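Local coordinates for nitrate reductase (Ulva prolifera, PDB 5YLY), which uses FAD in its cytochrome b5 reductase domain and probably catalyses the NADH-dependent reduction of nitrate to nitrite, the first step of nitrate assimilation, at residues Leu64-Lys75 / Thr135-His146. Numbering follows the deposited sequence.
Sequences LPTGKHMLIRKK and TVEVKGPIGHFH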
# COMPACT_ATOMS: atom_id res chain seq x y z
N LEU A 64 -3.52 11.87 8.02
CA LEU A 64 -3.09 11.27 6.76
C LEU A 64 -4.33 11.04 5.90
O LEU A 64 -5.06 10.07 6.14
CB LEU A 64 -2.33 9.92 6.99
CG LEU A 64 -1.74 9.27 5.70
CD1 LEU A 64 -0.67 10.19 5.05
CD2 LEU A 64 -1.13 7.89 6.01
N PRO A 65 -4.57 11.87 4.88
CA PRO A 65 -5.73 11.64 4.00
C PRO A 65 -5.59 10.35 3.20
O PRO A 65 -4.48 9.91 2.90
CB PRO A 65 -5.71 12.87 3.07
CG PRO A 65 -4.92 13.91 3.79
CD PRO A 65 -3.83 13.08 4.46
N THR A 66 -6.73 9.73 2.88
CA THR A 66 -6.75 8.47 2.12
C THR A 66 -6.18 8.73 0.74
O THR A 66 -6.65 9.62 0.06
CB THR A 66 -8.18 7.93 2.02
OG1 THR A 66 -8.75 7.85 3.33
CG2 THR A 66 -8.22 6.56 1.33
N GLY A 67 -5.19 7.92 0.35
CA GLY A 67 -4.49 8.08 -0.93
C GLY A 67 -3.09 8.65 -0.76
O GLY A 67 -2.27 8.60 -1.69
N LYS A 68 -2.79 9.16 0.45
CA LYS A 68 -1.50 9.75 0.77
C LYS A 68 -0.63 8.85 1.68
O LYS A 68 -1.12 7.90 2.32
CB LYS A 68 -1.68 11.16 1.35
CG LYS A 68 -2.47 12.02 0.33
CD LYS A 68 -2.30 13.50 0.51
CE LYS A 68 -3.11 14.26 -0.52
NZ LYS A 68 -2.92 15.72 -0.37
N HIS A 69 0.68 9.15 1.72
CA HIS A 69 1.64 8.36 2.52
C HIS A 69 2.57 9.32 3.30
O HIS A 69 2.36 10.54 3.28
CB HIS A 69 2.45 7.43 1.57
CG HIS A 69 3.31 8.15 0.57
ND1 HIS A 69 2.85 8.45 -0.70
CD2 HIS A 69 4.61 8.54 0.67
CE1 HIS A 69 3.87 9.04 -1.33
NE2 HIS A 69 4.95 9.11 -0.55
N MET A 70 3.60 8.78 3.95
CA MET A 70 4.54 9.57 4.74
C MET A 70 5.98 9.21 4.39
O MET A 70 6.23 8.12 3.88
CB MET A 70 4.33 9.30 6.25
CG MET A 70 4.53 7.85 6.63
SD MET A 70 4.15 7.31 8.34
CE MET A 70 2.81 8.35 8.72
N LEU A 71 6.91 10.11 4.70
CA LEU A 71 8.32 9.80 4.50
C LEU A 71 8.87 9.59 5.89
O LEU A 71 8.64 10.39 6.80
CB LEU A 71 9.05 10.97 3.79
CG LEU A 71 8.49 11.33 2.43
CD1 LEU A 71 9.23 12.55 1.85
CD2 LEU A 71 8.57 10.15 1.47
N ILE A 72 9.55 8.49 6.08
CA ILE A 72 10.12 8.18 7.39
C ILE A 72 11.62 8.19 7.25
O ILE A 72 12.14 7.62 6.29
CB ILE A 72 9.60 6.82 7.89
CG1 ILE A 72 8.04 6.89 8.05
CG2 ILE A 72 10.29 6.42 9.20
CD1 ILE A 72 7.38 5.66 8.25
N ARG A 73 12.30 8.81 8.21
CA ARG A 73 13.76 8.90 8.12
C ARG A 73 14.44 8.74 9.45
O ARG A 73 13.83 8.93 10.51
CB ARG A 73 14.21 10.22 7.45
CG ARG A 73 14.10 11.44 8.33
CD ARG A 73 14.51 12.70 7.59
NE ARG A 73 14.80 13.75 8.56
CZ ARG A 73 15.46 14.87 8.26
NH1 ARG A 73 15.72 15.75 9.22
NH2 ARG A 73 15.84 15.12 7.02
N LYS A 74 15.76 8.43 9.40
CA LYS A 74 16.58 8.35 10.58
C LYS A 74 18.03 8.63 10.22
O LYS A 74 18.51 8.19 9.18
CB LYS A 74 16.48 6.97 11.29
CG LYS A 74 16.92 7.06 12.76
CD LYS A 74 16.75 5.78 13.54
CE LYS A 74 17.46 5.84 14.90
NZ LYS A 74 16.97 6.95 15.77
N LYS A 75 18.69 9.35 11.12
CA LYS A 75 20.13 9.66 11.02
C LYS A 75 20.84 8.50 11.71
O LYS A 75 20.58 8.22 12.89
CB LYS A 75 20.46 10.98 11.74
CG LYS A 75 20.17 12.27 11.02
CD LYS A 75 18.89 12.92 11.52
CE LYS A 75 17.74 12.68 10.57
NZ LYS A 75 16.47 12.37 11.27
N THR A 135 13.59 6.53 18.16
CA THR A 135 12.72 7.39 17.37
C THR A 135 13.08 7.44 15.90
O THR A 135 14.20 7.10 15.51
CB THR A 135 12.77 8.84 17.93
OG1 THR A 135 14.10 9.34 17.78
CG2 THR A 135 12.32 8.92 19.40
N VAL A 136 12.12 7.88 15.08
CA VAL A 136 12.31 8.15 13.66
C VAL A 136 11.69 9.52 13.42
O VAL A 136 10.95 10.03 14.26
CB VAL A 136 11.67 7.10 12.70
CG1 VAL A 136 12.28 5.71 12.89
CG2 VAL A 136 10.13 7.09 12.82
N GLU A 137 11.96 10.11 12.26
CA GLU A 137 11.34 11.39 11.91
C GLU A 137 10.36 11.14 10.82
O GLU A 137 10.62 10.33 9.93
CB GLU A 137 12.38 12.44 11.52
CG GLU A 137 13.06 13.02 12.74
CD GLU A 137 14.02 14.15 12.46
OE1 GLU A 137 14.52 14.24 11.32
OE2 GLU A 137 14.28 14.95 13.39
N VAL A 138 9.20 11.81 10.90
CA VAL A 138 8.11 11.59 9.96
C VAL A 138 7.70 12.87 9.26
O VAL A 138 7.38 13.85 9.93
CB VAL A 138 6.88 10.93 10.68
CG1 VAL A 138 5.82 10.53 9.67
CG2 VAL A 138 7.32 9.71 11.50
N LYS A 139 7.64 12.84 7.92
CA LYS A 139 7.18 13.99 7.14
C LYS A 139 6.02 13.59 6.23
O LYS A 139 6.11 12.63 5.47
CB LYS A 139 8.33 14.64 6.33
CG LYS A 139 7.87 15.86 5.52
CD LYS A 139 9.02 16.68 4.91
CE LYS A 139 9.52 17.71 5.89
NZ LYS A 139 10.43 18.69 5.23
N GLY A 140 4.95 14.36 6.29
CA GLY A 140 3.79 14.07 5.46
C GLY A 140 2.66 15.02 5.75
O GLY A 140 2.80 15.87 6.62
N PRO A 141 1.50 14.87 5.08
CA PRO A 141 1.20 13.86 4.05
C PRO A 141 1.87 14.13 2.72
O PRO A 141 2.14 15.28 2.37
CB PRO A 141 -0.34 13.89 3.93
CG PRO A 141 -0.83 14.99 4.85
CD PRO A 141 0.36 15.79 5.29
N ILE A 142 2.14 13.06 1.99
CA ILE A 142 2.74 13.11 0.67
C ILE A 142 1.79 12.49 -0.32
O ILE A 142 1.27 11.39 -0.08
CB ILE A 142 4.11 12.34 0.62
CG1 ILE A 142 5.03 12.64 1.85
CG2 ILE A 142 4.82 12.59 -0.73
CD1 ILE A 142 5.60 14.09 1.98
N GLY A 143 1.66 13.12 -1.48
CA GLY A 143 0.85 12.50 -2.52
C GLY A 143 -0.09 13.45 -3.19
O GLY A 143 -0.48 14.46 -2.61
N HIS A 144 -0.47 13.09 -4.41
CA HIS A 144 -1.31 13.87 -5.32
C HIS A 144 -2.75 13.33 -5.40
O HIS A 144 -3.64 14.03 -5.87
CB HIS A 144 -0.65 13.84 -6.71
CG HIS A 144 -0.34 12.44 -7.16
ND1 HIS A 144 -1.23 11.72 -7.96
CD2 HIS A 144 0.70 11.64 -6.83
CE1 HIS A 144 -0.70 10.53 -8.11
NE2 HIS A 144 0.47 10.42 -7.45
N PHE A 145 -2.93 12.06 -5.04
CA PHE A 145 -4.24 11.40 -5.09
C PHE A 145 -4.89 11.43 -3.69
O PHE A 145 -4.27 11.03 -2.69
CB PHE A 145 -4.10 9.96 -5.61
CG PHE A 145 -5.39 9.17 -5.61
CD1 PHE A 145 -6.28 9.26 -6.67
CD2 PHE A 145 -5.70 8.30 -4.56
CE1 PHE A 145 -7.47 8.52 -6.67
CE2 PHE A 145 -6.87 7.54 -4.57
CZ PHE A 145 -7.76 7.68 -5.61
N HIS A 146 -6.15 11.85 -3.64
CA HIS A 146 -6.89 11.95 -2.39
C HIS A 146 -8.30 11.41 -2.59
O HIS A 146 -9.09 12.00 -3.31
CB HIS A 146 -6.92 13.43 -1.94
CG HIS A 146 -7.63 13.72 -0.65
ND1 HIS A 146 -7.97 12.72 0.25
CD2 HIS A 146 -7.93 14.92 -0.10
CE1 HIS A 146 -8.52 13.34 1.28
NE2 HIS A 146 -8.51 14.66 1.12
O HOH W 1 -1.13 10.18 -3.70
O HOH W 2 16.47 6.70 18.65
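Ile-72 and Val-136 pack on the buried face of two antiparallel strands, CG2 to CG2 at 3.7 Å. Phe-102 lies against Val-138 on this face, and Leu-104 lies against Ile-72. Backbone pairs join Leu-71 with Lys-139 and Arg-73 with Glu-137. A beta bulge, with Gly-140 and the cis peptide before Pro-141 on its long side, shifts the register by one before His-69 pairs with Ile-142. These are neighbouring strands, 69-75 and 135-142, of the antiparallel barrel of a ferredoxin-reductase-type FAD-binding domain.

The other face is looser and more polar. Arg-73 meets Glu-137 side-on, the guanidinium and carboxylate planes only 11° apart. Arg-73 CG sits between the backbone N and the carbonyl carbon (chi1 76°), and the chain then runs extended to NE, which carries the guanidinium to Glu-137. Arg-73 NE and NH1 both reach Glu-137 OE1, NE at 2.8 Å. Lys-75 NZ comes to the same oxygen from above the carboxylate plane, at 2.7 Å. With an alanine here in place of Glu-137, Arg-73 and Lys-75 would probably lose their shared counter-charge, and the guanidinium its in-plane grip. On the same face Ile-142 CB sits over the His-69 ring, 3.8 Å from its centroid. The His-69 side chain also touches the FAD. At the strand ends, Lys-74 NZ bonds Thr-135 O, and a water links this amine to Thr-135 N.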